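Local structure of putative acyl-[acyl-carrier-protein] desaturase DesA2 (Mycobacterium tuberculosis, 1ZA0) at residues W32-Y37 with A111-E116; D8-E13 with L204-D209; I65-E70 with R233-N238; Y158-A163 with I254-T259. The protein may act as an acyl-[acyl-carrier-protein] desaturase in mycobacterial fatty acid biosynthesis, introducing a double bond into the acyl chain at a two-metal site. One frame throughout, in Å; residues are numbered along the deposited sequence.

The four contacts join helices and one loop of a single desaturase chain. Only contact 4 holds a metal ligand: its E159 binds the manganese ion. Contact 1 lies on the opposite side of the chain's centre from contact 4, with centres about 25 Å apart, yet the side chain of W32 is about 10 Å from the metal. Contacts 1 and 3 do not touch, but their nearest atoms are about 4 Å apart; helices 63-77 and 95-121, which follow each other in the chain, carry one segment of each. Contact 2 lies at the surface, away from the metal site. Its centre is about 22 Å from that of contact 4, with nearest atoms about 7 Å apart.

Contact 1: W32-Y37 with A111-E116; sequences WFAHDY and AIALRE. With EDO (1,2-ethanediol), chain C.
A34 and A113 bring the two backbones to 4.2 Å between their CA atoms. A34 starts a short 3-10 turn, 34-36, in the loop after helix 9-27, and A113 lies on helix 95-121. Both side chains are a single methyl, and this is what allows so close an approach. A34 CB meets A113 CB at 3.6 Å. A34 CB also touches the CG2 branch of I112 at 3.9 Å. W32 adds the six-membered ring of its indole. Its CZ3 reaches A113 CB at 4.0 Å, so the methyl sits at the ring edge, near the ring plane. W32 CG stands between the backbone N and the carbonyl carbon (chi1 63°), which turns the indole toward the helix. The polar side of W32 faces elsewhere. NE1 is hydrogen-bonded to D188, which also holds a 1,2-ethanediol, probably from the crystallisation liquor. O1 of that molecule accepts from W32 N at 3.0 Å and donates to W32 O at 3.1 Å. The alanine pair thus seats the loop on helix 95-121, where W32 also packs on L109 and H110, the latter a probable iron ligand. Helix 176-206 packs against both segments, R184 on W32 and L181 on A113.

Contact 2: D8-E13 with L204-D209; sequences DALTLE and LDYTRD
Y206 meets A9, L10 and E13 of the first helix with its ring and hydroxyl. It stands at the end of helix 176-206. T207, next in the chain, leaves the helix and stands at the N-cap position of helix 208-221. From CB the side chain runs anti to the backbone N (chi1 174°), which sends the ring across to helix 9-27. At the ring base, Y206 CG lies 3.8 Å from E13 CG. On one side of the ring, CD1 and CE1 are each 3.6 Å from E13 OE2. On the other side, CD2 meets L10 CD1 at 3.7 Å, with that methyl at the ring edge. At the tip, Y206 OH ends 3.3 Å from A9 CB. E13 covers one ring face. Its CG lies over the ring centre, almost on the normal, in a CH-pi contact. The bend at chi2 lays the carboxylate over the CD1-CE1 side of the ring, with the two planes 18° apart. E13 OE1 is hydrogen-bonded to H202, one turn before Y206. The contact is mostly van der Waals and CH-pi in character. The carboxylate finds its hydrogen bond at H202 rather than at the tyrosine, and this bond would probably restrict its rotation.

Contact 3: I65-E70 with R233-N238; sequences ITDACE and RDKLQN
A surface salt-bridge network of D67, E70 and K235 joins helix 63-77 to helix 233-241. The segment axes come within 9.0 Å and cross at -118°. D67 and K235 face each other at the crossing, and N238 and E70 lie one turn further along their own helices. K235 lays its aliphatic chain across D67 at about a right angle, with CB and CG of K235 against the carboxylate carbon of D67. The chain then runs on, extended as far as CE, and bends at chi4 (-115°) to bring NZ within range of both acids. K235 NZ to E70 OE1 is a salt bridge modelled at 2.4 Å, so short that the exact length is doubtful. K235 NZ to D67 OD1 is a long salt bridge of 3.7 Å. The extended chain of E70 carries its carboxylate out to meet the ammonium. The other oxygen of D67 has its own partner: N238 ND2 donates to D67 OD2 at 3.0 Å, with an N-H...O angle of 151°. The amide reaches OD2 from above the carboxylate plane. K235 also makes a cation-pi contact with Y232. The bond from N238 may hinder rotation of the D67 carboxylate, with a weaker contribution from the long pair at OD1. The two nearby carboxylates would favour a protonated lysine.

Contact 4: Y158-A163 with I254-T259; sequences YERCGA and ISDRIT. With MN (manganese (II) ion), chain B.
R160 reaches helix 247-260 because its CG is anti to the backbone N (chi1 -174°) and the chain stays extended to NE. R257 starts out in the same way but bends at chi2 and chi3, which folds its guanidinium back toward R160. R160 CD passes 3.7 Å from R257 CB. One face of the R160 guanidinium lies over the backbone at D256 C and R257 N, offset toward the rim. The two guanidinium planes are nearly perpendicular, with R160 NH1 3.6 Å from R257 NH1. Both NH1 atoms form salt bridges to E193, so one carboxylate gathers the two cations. R160 NH2 packs against D256 CB at 3.5 Å. A water at the edge of the R160 guanidinium, in its plane, bridges NH2 to D256 OD2; D256 OD1 is bonded to Q252. E159 points the other way and chelates the manganese ion with OE1 and OE2. E107, E189 and H192 also bind this ion, in a four-helix-bundle site typical of ferritin-like acyl-ACP desaturases.

Contact 1: W32-Y37 with A111-E116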
loop_
_atom_site.group_PDB
_atom_site.type_symbol
_atom_site.label_atom_id
_atom_site.label_comp_id
_atom_site.label_asym_id
_atom_site.label_seq_id
_atom_site.Cartn_x
_atom_site.Cartn_y
_atom_site.Cartn_z
ATOM N N TRP A 32 -7.219 5.642 13.998
ATOM C CA TRP A 32 -6.075 6.505 14.344
ATOM C C TRP A 32 -6.097 7.774 13.478
ATOM O O TRP A 32 -6.779 7.827 12.473
ATOM C CB TRP A 32 -4.761 5.736 14.180
ATOM C CG TRP A 32 -4.435 5.281 12.798
ATOM C CD1 TRP A 32 -4.936 4.194 12.138
ATOM C CD2 TRP A 32 -3.433 5.836 11.927
ATOM N NE1 TRP A 32 -4.338 4.053 10.899
ATOM C CE2 TRP A 32 -3.409 5.049 10.743
ATOM C CE3 TRP A 32 -2.558 6.929 12.024
ATOM C CZ2 TRP A 32 -2.577 5.319 9.686
ATOM C CZ3 TRP A 32 -1.729 7.188 10.981
ATOM C CH2 TRP A 32 -1.753 6.401 9.804
ATOM N N PHE A 33 -5.367 8.809 13.932
ATOM C CA PHE A 33 -5.276 10.101 13.250
ATOM C C PHE A 33 -3.823 10.354 12.895
ATOM O O PHE A 33 -2.954 10.059 13.678
ATOM C CB PHE A 33 -5.845 11.191 14.173
ATOM C CG PHE A 33 -7.254 10.940 14.563
ATOM C CD1 PHE A 33 -8.291 11.275 13.694
ATOM C CD2 PHE A 33 -7.573 10.343 15.801
ATOM C CE1 PHE A 33 -9.621 11.007 14.056
ATOM C CE2 PHE A 33 -8.910 10.052 16.136
ATOM C CZ PHE A 33 -9.915 10.393 15.276
ATOM N N ALA A 34 -3.595 10.793 11.657
ATOM C CA ALA A 34 -2.310 11.126 11.139
ATOM C C ALA A 34 -1.584 12.090 12.111
ATOM O O ALA A 34 -0.390 11.888 12.406
ATOM C CB ALA A 34 -2.490 11.768 9.715
ATOM N N HIS A 35 -2.295 13.109 12.593
ATOM C CA HIS A 35 -1.679 14.159 13.410
ATOM C C HIS A 35 -1.113 13.629 14.734
ATOM O O HIS A 35 -0.245 14.236 15.321
ATOM C CB HIS A 35 -2.614 15.357 13.637
ATOM C CG HIS A 35 -3.779 15.058 14.516
ATOM N ND1 HIS A 35 -5.057 14.922 14.025
ATOM C CD2 HIS A 35 -3.859 14.831 15.846
ATOM C CE1 HIS A 35 -5.871 14.640 15.026
ATOM N NE2 HIS A 35 -5.166 14.542 16.131
ATOM N N ASP A 36 -1.572 12.457 15.153
ATOM C CA ASP A 36 -1.073 11.862 16.370
ATOM C C ASP A 36 0.262 11.188 16.160
ATOM O O ASP A 36 0.837 10.770 17.124
ATOM C CB ASP A 36 -2.082 10.820 16.898
ATOM C CG ASP A 36 -3.255 11.434 17.621
ATOM O OD1 ASP A 36 -3.162 12.578 18.150
ATOM O OD2 ASP A 36 -4.340 10.822 17.713
ATOM N N TYR A 37 0.726 10.992 14.927
ATOM C CA TYR A 37 2.020 10.398 14.650
ATOM C C TYR A 37 3.046 11.382 14.119
ATOM O O TYR A 37 4.106 10.999 13.536
ATOM C CB TYR A 37 1.843 9.215 13.691
ATOM C CG TYR A 37 1.245 8.048 14.431
ATOM C CD1 TYR A 37 2.098 7.097 15.072
ATOM C CD2 TYR A 37 -0.143 7.911 14.566
ATOM C CE1 TYR A 37 1.556 6.035 15.797
ATOM C CE2 TYR A 37 -0.692 6.844 15.270
ATOM C CZ TYR A 37 0.155 5.915 15.890
ATOM O OH TYR A 37 -0.386 4.914 16.603
ATOM N N ALA A 111 -1.330 8.952 3.368
ATOM C CA ALA A 111 -0.575 9.988 2.648
ATOM C C ALA A 111 -0.375 11.249 3.562
ATOM O O ALA A 111 0.719 11.811 3.625
ATOM C CB ALA A 111 -1.287 10.356 1.339
ATOM N N ILE A 112 -1.386 11.648 4.322
ATOM C CA ILE A 112 -1.240 12.833 5.160
ATOM C C ILE A 112 -0.207 12.566 6.244
ATOM O O ILE A 112 0.653 13.422 6.523
ATOM C CB ILE A 112 -2.571 13.213 5.831
ATOM C CG1 ILE A 112 -3.627 13.662 4.775
ATOM C CG2 ILE A 112 -2.352 14.314 6.824
ATOM C CD1 ILE A 112 -5.115 13.516 5.391
ATOM N N ALA A 113 -0.336 11.408 6.911
ATOM C CA ALA A 113 0.564 11.057 8.015
ATOM C C ALA A 113 2.033 11.051 7.493
ATOM O O ALA A 113 2.911 11.659 8.085
ATOM C CB ALA A 113 0.256 9.709 8.569
ATOM N N LEU A 114 2.274 10.383 6.368
ATOM C CA LEU A 114 3.623 10.307 5.836
ATOM C C LEU A 114 4.189 11.672 5.467
ATOM O O LEU A 114 5.330 11.983 5.778
ATOM C CB LEU A 114 3.705 9.401 4.618
ATOM C CG LEU A 114 3.541 7.882 4.828
ATOM C CD1 LEU A 114 3.116 7.262 3.493
ATOM C CD2 LEU A 114 4.870 7.228 5.265
ATOM N N ARG A 115 3.406 12.454 4.744
ATOM C CA ARG A 115 3.860 13.783 4.335
ATOM C C ARG A 115 4.180 14.675 5.519
ATOM O O ARG A 115 5.251 15.277 5.545
ATOM C CB ARG A 115 2.833 14.466 3.455
ATOM C CG ARG A 115 3.256 15.792 2.857
ATOM C CD ARG A 115 2.237 16.369 1.845
ATOM N NE ARG A 115 2.232 15.616 0.613
ATOM C CZ ARG A 115 3.187 15.660 -0.291
ATOM N NH1 ARG A 115 4.191 16.512 -0.183
ATOM N NH2 ARG A 115 3.100 14.889 -1.357
ATOM N N GLU A 116 3.255 14.745 6.468
ATOM C CA GLU A 116 3.408 15.566 7.661
ATOM C C GLU A 116 4.592 15.142 8.532
ATOM O O GLU A 116 5.377 16.000 8.999
ATOM C CB GLU A 116 2.122 15.665 8.460
ATOM C CG GLU A 116 1.101 16.493 7.692
ATOM C CD GLU A 116 -0.251 16.680 8.385
ATOM O OE1 GLU A 116 -0.416 16.218 9.527
ATOM O OE2 GLU A 116 -1.142 17.261 7.713
HETATM C C1 EDO C . -7.591 4.695 9.867
HETATM O O1 EDO C . -7.943 5.274 11.090
HETATM C C2 EDO C . -8.063 3.257 9.817
HETATM O O2 EDO C . -7.515 2.463 10.851
#

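Contact 2: D8-E13 with L204-D209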
loop_
_atom_site.group_PDB
_atom_site.type_symbol
_atom_site.label_atom_id
_atom_site.label_comp_id
_atom_site.label_asym_id
_atom_site.label_seq_id
_atom_site.Cartn_x
_atom_site.Cartn_y
_atom_site.Cartn_z
ATOM N N ASP A 8 -26.104 -4.469 -12.143
ATOM C CA ASP A 8 -25.842 -5.700 -12.968
ATOM C C ASP A 8 -25.619 -6.974 -12.115
ATOM O O ASP A 8 -25.757 -6.939 -10.892
ATOM C CB ASP A 8 -24.712 -5.511 -14.026
ATOM C CG ASP A 8 -23.282 -5.357 -13.417
ATOM O OD1 ASP A 8 -22.632 -6.351 -12.967
ATOM O OD2 ASP A 8 -22.703 -4.245 -13.404
ATOM N N ALA A 9 -25.299 -8.088 -12.780
ATOM C CA ALA A 9 -25.428 -9.408 -12.163
ATOM C C ALA A 9 -24.277 -9.633 -11.135
ATOM O O ALA A 9 -24.546 -10.068 -10.017
ATOM C CB ALA A 9 -25.453 -10.496 -13.217
ATOM N N LEU A 10 -23.039 -9.295 -11.517
ATOM C CA LEU A 10 -21.868 -9.349 -10.604
ATOM C C LEU A 10 -22.054 -8.415 -9.411
ATOM O O LEU A 10 -22.057 -8.862 -8.251
ATOM C CB LEU A 10 -20.571 -9.043 -11.355
ATOM C CG LEU A 10 -19.256 -9.198 -10.543
ATOM C CD1 LEU A 10 -19.090 -10.631 -9.991
ATOM C CD2 LEU A 10 -18.077 -8.818 -11.401
ATOM N N THR A 11 -22.308 -7.134 -9.661
ATOM C CA THR A 11 -22.689 -6.244 -8.559
ATOM C C THR A 11 -23.761 -6.856 -7.620
ATOM O O THR A 11 -23.689 -6.693 -6.390
ATOM C CB THR A 11 -23.140 -4.849 -9.079
ATOM O OG1 THR A 11 -22.004 -4.119 -9.546
ATOM C CG2 THR A 11 -23.657 -3.956 -7.948
ATOM N N LEU A 12 -24.764 -7.534 -8.168
ATOM C CA LEU A 12 -25.811 -8.068 -7.289
ATOM C C LEU A 12 -25.286 -9.316 -6.502
ATOM O O LEU A 12 -25.608 -9.503 -5.379
ATOM C CB LEU A 12 -27.115 -8.416 -8.081
ATOM C CG LEU A 12 -28.074 -7.258 -8.499
ATOM C CD1 LEU A 12 -29.403 -7.826 -9.110
ATOM C CD2 LEU A 12 -28.392 -6.297 -7.335
ATOM N N GLU A 13 -24.486 -10.135 -7.148
ATOM C CA GLU A 13 -23.786 -11.228 -6.478
ATOM C C GLU A 13 -22.891 -10.810 -5.321
ATOM O O GLU A 13 -22.846 -11.501 -4.319
ATOM C CB GLU A 13 -22.985 -11.969 -7.507
ATOM C CG GLU A 13 -23.863 -12.893 -8.323
ATOM C CD GLU A 13 -24.243 -14.158 -7.567
ATOM O OE1 GLU A 13 -23.613 -14.429 -6.499
ATOM O OE2 GLU A 13 -25.142 -14.895 -8.055
ATOM N N LEU A 204 -14.448 -16.050 -7.584
ATOM C CA LEU A 204 -14.061 -17.403 -7.877
ATOM C C LEU A 204 -15.230 -18.393 -7.771
ATOM O O LEU A 204 -15.225 -19.364 -8.497
ATOM C CB LEU A 204 -12.908 -17.938 -7.009
ATOM C CG LEU A 204 -11.490 -17.592 -7.416
ATOM C CD1 LEU A 204 -10.561 -17.801 -6.187
ATOM C CD2 LEU A 204 -11.034 -18.369 -8.648
ATOM N N ASP A 205 -16.148 -18.165 -6.849
ATOM C CA ASP A 205 -17.370 -18.990 -6.689
ATOM C C ASP A 205 -18.474 -18.748 -7.781
ATOM O O ASP A 205 -19.052 -19.688 -8.306
ATOM C CB ASP A 205 -17.951 -18.719 -5.306
ATOM C CG ASP A 205 -16.996 -19.076 -4.185
ATOM O OD1 ASP A 205 -16.030 -19.795 -4.438
ATOM O OD2 ASP A 205 -17.113 -18.714 -3.020
ATOM N N TYR A 206 -18.724 -17.481 -8.126
ATOM C CA TYR A 206 -19.722 -17.087 -9.104
ATOM C C TYR A 206 -19.283 -17.242 -10.559
ATOM O O TYR A 206 -20.050 -17.739 -11.415
ATOM C CB TYR A 206 -20.161 -15.653 -8.800
ATOM C CG TYR A 206 -21.123 -15.053 -9.856
ATOM C CD1 TYR A 206 -22.354 -15.674 -10.182
ATOM C CD2 TYR A 206 -20.813 -13.849 -10.494
ATOM C CE1 TYR A 206 -23.233 -15.104 -11.141
ATOM C CE2 TYR A 206 -21.673 -13.285 -11.442
ATOM C CZ TYR A 206 -22.868 -13.911 -11.761
ATOM O OH TYR A 206 -23.680 -13.269 -12.662
ATOM N N THR A 207 -18.065 -16.803 -10.862
ATOM C CA THR A 207 -17.569 -16.770 -12.211
ATOM C C THR A 207 -16.112 -17.218 -12.305
ATOM O O THR A 207 -15.158 -16.446 -12.595
ATOM C CB THR A 207 -17.804 -15.360 -12.879
ATOM O OG1 THR A 207 -17.314 -15.421 -14.221
ATOM C CG2 THR A 207 -16.922 -14.257 -12.213
ATOM N N ARG A 208 -15.942 -18.526 -12.132
ATOM C CA ARG A 208 -14.619 -19.121 -11.893
ATOM C C ARG A 208 -13.520 -18.895 -12.931
ATOM O O ARG A 208 -12.387 -18.509 -12.580
ATOM C CB ARG A 208 -14.779 -20.642 -11.633
ATOM C CG ARG A 208 -13.649 -21.247 -10.936
ATOM C CD ARG A 208 -13.706 -22.743 -10.870
ATOM N NE ARG A 208 -12.449 -23.317 -10.392
ATOM C CZ ARG A 208 -12.044 -23.318 -9.135
ATOM N NH1 ARG A 208 -12.792 -22.813 -8.194
ATOM N NH2 ARG A 208 -10.870 -23.848 -8.822
ATOM N N ASP A 209 -13.783 -19.197 -14.202
ATOM C CA ASP A 209 -12.686 -19.266 -15.132
ATOM C C ASP A 209 -12.234 -17.862 -15.497
ATOM O O ASP A 209 -11.098 -17.675 -15.886
ATOM C CB ASP A 209 -13.053 -20.028 -16.426
ATOM C CG ASP A 209 -13.349 -21.492 -16.194
ATOM O OD1 ASP A 209 -12.603 -22.177 -15.450
ATOM O OD2 ASP A 209 -14.323 -22.037 -16.743
#

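Contact 3: I65-E70 with R233-N238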
loop_
_atom_site.group_PDB
_atom_site.type_symbol
_atom_site.label_atom_id
_atom_site.label_comp_id
_atom_site.label_asym_id
_atom_site.label_seq_id
_atom_site.Cartn_x
_atom_site.Cartn_y
_atom_site.Cartn_z
ATOM N N ILE A 65 15.244 3.807 4.651
ATOM C CA ILE A 65 13.995 4.050 5.311
ATOM C C ILE A 65 13.266 5.213 4.637
ATOM O O ILE A 65 12.053 5.100 4.337
ATOM C CB ILE A 65 14.183 4.297 6.813
ATOM C CG1 ILE A 65 14.784 3.048 7.513
ATOM C CG2 ILE A 65 12.864 4.747 7.419
ATOM C CD1 ILE A 65 14.073 1.787 7.234
ATOM N N THR A 66 13.982 6.318 4.385
ATOM C CA THR A 66 13.356 7.484 3.708
ATOM C C THR A 66 13.016 7.233 2.235
ATOM O O THR A 66 11.993 7.697 1.757
ATOM C CB THR A 66 14.258 8.783 3.842
ATOM O OG1 THR A 66 15.560 8.534 3.334
ATOM C CG2 THR A 66 14.485 9.139 5.277
ATOM N N ASP A 67 13.839 6.466 1.509
ATOM C CA ASP A 67 13.485 6.086 0.172
ATOM C C ASP A 67 12.164 5.310 0.176
ATOM O O ASP A 67 11.281 5.569 -0.650
ATOM C CB ASP A 67 14.533 5.182 -0.473
ATOM C CG ASP A 67 15.852 5.905 -0.850
ATOM O OD1 ASP A 67 15.923 7.157 -0.789
ATOM O OD2 ASP A 67 16.845 5.233 -1.217
ATOM N N ALA A 68 12.058 4.319 1.067
ATOM C CA ALA A 68 10.826 3.502 1.196
ATOM C C ALA A 68 9.599 4.411 1.482
ATOM O O ALA A 68 8.515 4.219 0.902
ATOM C CB ALA A 68 10.989 2.482 2.254
ATOM N N CYS A 69 9.783 5.392 2.348
ATOM C CA CYS A 69 8.693 6.285 2.702
ATOM C C CYS A 69 8.260 7.194 1.509
ATOM O O CYS A 69 7.109 7.500 1.377
ATOM C CB CYS A 69 9.042 7.164 3.895
ATOM S SG CYS A 69 9.112 6.290 5.465
ATOM N N GLU A 70 9.216 7.654 0.728
ATOM C CA GLU A 70 8.943 8.485 -0.443
ATOM C C GLU A 70 8.206 7.711 -1.493
ATOM O O GLU A 70 7.262 8.225 -2.070
ATOM C CB GLU A 70 10.217 9.082 -1.035
ATOM C CG GLU A 70 10.890 10.005 -0.054
ATOM C CD GLU A 70 12.151 10.645 -0.582
ATOM O OE1 GLU A 70 13.203 9.985 -0.744
ATOM O OE2 GLU A 70 12.062 11.868 -0.809
ATOM N N ARG A 233 14.658 4.719 -9.797
ATOM C CA ARG A 233 15.392 3.461 -9.991
ATOM C C ARG A 233 16.326 3.191 -8.818
ATOM O O ARG A 233 16.383 2.072 -8.317
ATOM C CB ARG A 233 16.181 3.479 -11.335
ATOM N N ASP A 234 17.051 4.226 -8.398
ATOM C CA ASP A 234 17.994 4.138 -7.275
ATOM C C ASP A 234 17.310 3.810 -5.948
ATOM O O ASP A 234 17.807 2.986 -5.178
ATOM C CB ASP A 234 18.713 5.489 -7.114
ATOM C CG ASP A 234 19.778 5.728 -8.202
ATOM O OD1 ASP A 234 19.833 4.930 -9.182
ATOM O OD2 ASP A 234 20.605 6.682 -8.139
ATOM N N LYS A 235 16.198 4.499 -5.667
ATOM C CA LYS A 235 15.414 4.243 -4.449
ATOM C C LYS A 235 14.847 2.827 -4.433
ATOM O O LYS A 235 14.974 2.130 -3.412
ATOM C CB LYS A 235 14.281 5.280 -4.263
ATOM C CG LYS A 235 14.759 6.722 -4.395
ATOM C CD LYS A 235 13.719 7.737 -3.955
ATOM C CE LYS A 235 14.264 9.136 -4.141
ATOM N NZ LYS A 235 14.415 9.806 -2.864
ATOM N N LEU A 236 14.275 2.391 -5.549
ATOM C CA LEU A 236 13.758 0.998 -5.650
ATOM C C LEU A 236 14.845 -0.002 -5.379
ATOM O O LEU A 236 14.619 -0.951 -4.667
ATOM C CB LEU A 236 13.101 0.656 -7.005
ATOM C CG LEU A 236 11.796 1.343 -7.403
ATOM C CD1 LEU A 236 11.180 0.720 -8.699
ATOM C CD2 LEU A 236 10.783 1.296 -6.371
ATOM N N GLN A 237 16.049 0.213 -5.931
ATOM C CA GLN A 237 17.166 -0.738 -5.739
ATOM C C GLN A 237 17.600 -0.749 -4.265
ATOM O O GLN A 237 17.873 -1.801 -3.651
ATOM C CB GLN A 237 18.355 -0.349 -6.654
ATOM C CG GLN A 237 19.420 -1.460 -6.843
ATOM C CD GLN A 237 18.829 -2.759 -7.361
ATOM O OE1 GLN A 237 18.130 -2.752 -8.381
ATOM N NE2 GLN A 237 19.073 -3.869 -6.652
ATOM N N ASN A 238 17.611 0.433 -3.665
ATOM C CA ASN A 238 17.995 0.537 -2.273
ATOM C C ASN A 238 16.988 -0.245 -1.365
ATOM O O ASN A 238 17.370 -1.022 -0.530
ATOM C CB ASN A 238 18.058 2.018 -1.880
ATOM C CG ASN A 238 19.054 2.307 -0.771
ATOM O OD1 ASN A 238 20.073 1.620 -0.625
ATOM N ND2 ASN A 238 18.762 3.332 0.020
#

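Contact 4: Y158-A163 with I254-T259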
loop_
_atom_site.group_PDB
_atom_site.type_symbol
_atom_site.label_atom_id
_atom_site.label_comp_id
_atom_site.label_asym_id
_atom_site.label_seq_id
_atom_site.Cartn_x
_atom_site.Cartn_y
_atom_site.Cartn_z
ATOM N N TYR A 158 -2.325 -5.887 -5.068
ATOM C CA TYR A 158 -1.693 -4.608 -4.859
ATOM C C TYR A 158 -1.736 -4.238 -3.355
ATOM O O TYR A 158 -0.723 -3.825 -2.799
ATOM C CB TYR A 158 -2.378 -3.524 -5.729
ATOM C CG TYR A 158 -1.796 -2.123 -5.538
ATOM C CD1 TYR A 158 -0.635 -1.760 -6.205
ATOM C CD2 TYR A 158 -2.380 -1.202 -4.682
ATOM C CE1 TYR A 158 -0.067 -0.491 -6.053
ATOM C CE2 TYR A 158 -1.813 0.087 -4.521
ATOM C CZ TYR A 158 -0.643 0.416 -5.200
ATOM O OH TYR A 158 -0.041 1.667 -5.091
ATOM N N GLU A 159 -2.865 -4.468 -2.695
ATOM C CA GLU A 159 -2.936 -4.344 -1.264
ATOM C C GLU A 159 -2.053 -5.326 -0.524
ATOM O O GLU A 159 -1.481 -4.978 0.493
ATOM C CB GLU A 159 -4.371 -4.407 -0.746
ATOM C CG GLU A 159 -5.212 -3.259 -1.252
ATOM C CD GLU A 159 -4.832 -1.966 -0.489
ATOM O OE1 GLU A 159 -3.856 -2.019 0.345
ATOM O OE2 GLU A 159 -5.496 -0.952 -0.640
ATOM N N ARG A 160 -1.882 -6.533 -1.044
ATOM C CA ARG A 160 -0.983 -7.455 -0.382
ATOM C C ARG A 160 0.476 -6.957 -0.512
ATOM O O ARG A 160 1.211 -7.052 0.418
ATOM C CB ARG A 160 -1.096 -8.860 -0.975
ATOM C CG ARG A 160 -0.250 -9.912 -0.193
ATOM C CD ARG A 160 -0.551 -11.350 -0.606
ATOM N NE ARG A 160 -0.023 -12.334 0.325
ATOM C CZ ARG A 160 -0.688 -13.022 1.237
ATOM N NH1 ARG A 160 -1.980 -12.859 1.431
ATOM N NH2 ARG A 160 -0.011 -13.881 1.984
ATOM N N CYS A 161 0.848 -6.450 -1.681
ATOM C CA CYS A 161 2.140 -5.781 -1.855
ATOM C C CYS A 161 2.334 -4.667 -0.810
ATOM O O CYS A 161 3.384 -4.617 -0.173
ATOM C CB CYS A 161 2.306 -5.174 -3.246
ATOM S SG CYS A 161 2.298 -6.387 -4.563
ATOM N N GLY A 162 1.338 -3.793 -0.666
ATOM C CA GLY A 162 1.303 -2.764 0.375
ATOM C C GLY A 162 1.544 -3.315 1.758
ATOM O O GLY A 162 2.303 -2.727 2.538
ATOM N N ALA A 163 0.875 -4.419 2.087
ATOM C CA ALA A 163 0.941 -4.997 3.416
ATOM C C ALA A 163 2.340 -5.582 3.717
ATOM O O ALA A 163 2.853 -5.310 4.799
ATOM C CB ALA A 163 -0.129 -6.039 3.599
ATOM N N ILE A 254 3.031 -13.307 -4.374
ATOM C CA ILE A 254 2.155 -13.756 -5.429
ATOM C C ILE A 254 1.790 -15.257 -5.252
ATOM O O ILE A 254 0.652 -15.633 -5.388
ATOM C CB ILE A 254 2.741 -13.560 -6.802
ATOM C CG1 ILE A 254 2.799 -12.093 -7.184
ATOM C CG2 ILE A 254 1.842 -14.280 -7.882
ATOM C CD1 ILE A 254 3.841 -11.809 -8.331
ATOM N N SER A 255 2.793 -16.095 -5.025
ATOM C CA SER A 255 2.589 -17.496 -4.648
ATOM C C SER A 255 1.701 -17.675 -3.420
ATOM O O SER A 255 0.773 -18.452 -3.451
ATOM C CB SER A 255 3.949 -18.149 -4.381
ATOM O OG SER A 255 3.821 -19.519 -4.088
ATOM N N ASP A 256 1.970 -16.952 -2.348
ATOM C CA ASP A 256 1.135 -17.004 -1.162
ATOM C C ASP A 256 -0.322 -16.572 -1.404
ATOM O O ASP A 256 -1.217 -17.116 -0.792
ATOM C CB ASP A 256 1.686 -16.148 -0.028
ATOM C CG ASP A 256 3.123 -16.492 0.386
ATOM O OD1 ASP A 256 3.602 -17.628 0.152
ATOM O OD2 ASP A 256 3.821 -15.625 0.988
ATOM N N ARG A 257 -0.554 -15.581 -2.237
ATOM C CA ARG A 257 -1.898 -15.096 -2.449
ATOM C C ARG A 257 -2.696 -16.149 -3.249
ATOM O O ARG A 257 -3.856 -16.417 -2.964
ATOM C CB ARG A 257 -1.841 -13.756 -3.168
ATOM C CG ARG A 257 -3.145 -13.120 -3.485
ATOM C CD ARG A 257 -3.900 -12.774 -2.281
ATOM N NE ARG A 257 -4.852 -13.824 -1.936
ATOM C CZ ARG A 257 -5.526 -13.843 -0.828
ATOM N NH1 ARG A 257 -5.369 -12.868 0.077
ATOM N NH2 ARG A 257 -6.409 -14.806 -0.620
ATOM N N ILE A 258 -2.062 -16.733 -4.230
ATOM C CA ILE A 258 -2.709 -17.796 -5.056
ATOM C C ILE A 258 -3.067 -18.967 -4.161
ATOM O O ILE A 258 -4.186 -19.466 -4.209
ATOM C CB ILE A 258 -1.743 -18.211 -6.183
ATOM C CG1 ILE A 258 -1.694 -17.118 -7.223
ATOM C CG2 ILE A 258 -2.176 -19.571 -6.839
ATOM C CD1 ILE A 258 -0.574 -17.218 -8.175
ATOM N N THR A 259 -2.117 -19.343 -3.305
ATOM C CA THR A 259 -2.253 -20.426 -2.359
ATOM C C THR A 259 -3.394 -20.168 -1.389
ATOM O O THR A 259 -4.220 -21.063 -1.152
ATOM C CB THR A 259 -0.869 -20.660 -1.612
ATOM O OG1 THR A 259 0.154 -21.022 -2.569
ATOM C CG2 THR A 259 -0.911 -21.801 -0.597
HETATM MN MN MN B . -4.269 0.084 1.107
HETATM O O HOH W 1 2.970 -13.108 1.305
HETATM O O HOH W 2 -2.826 0.443 -0.471
#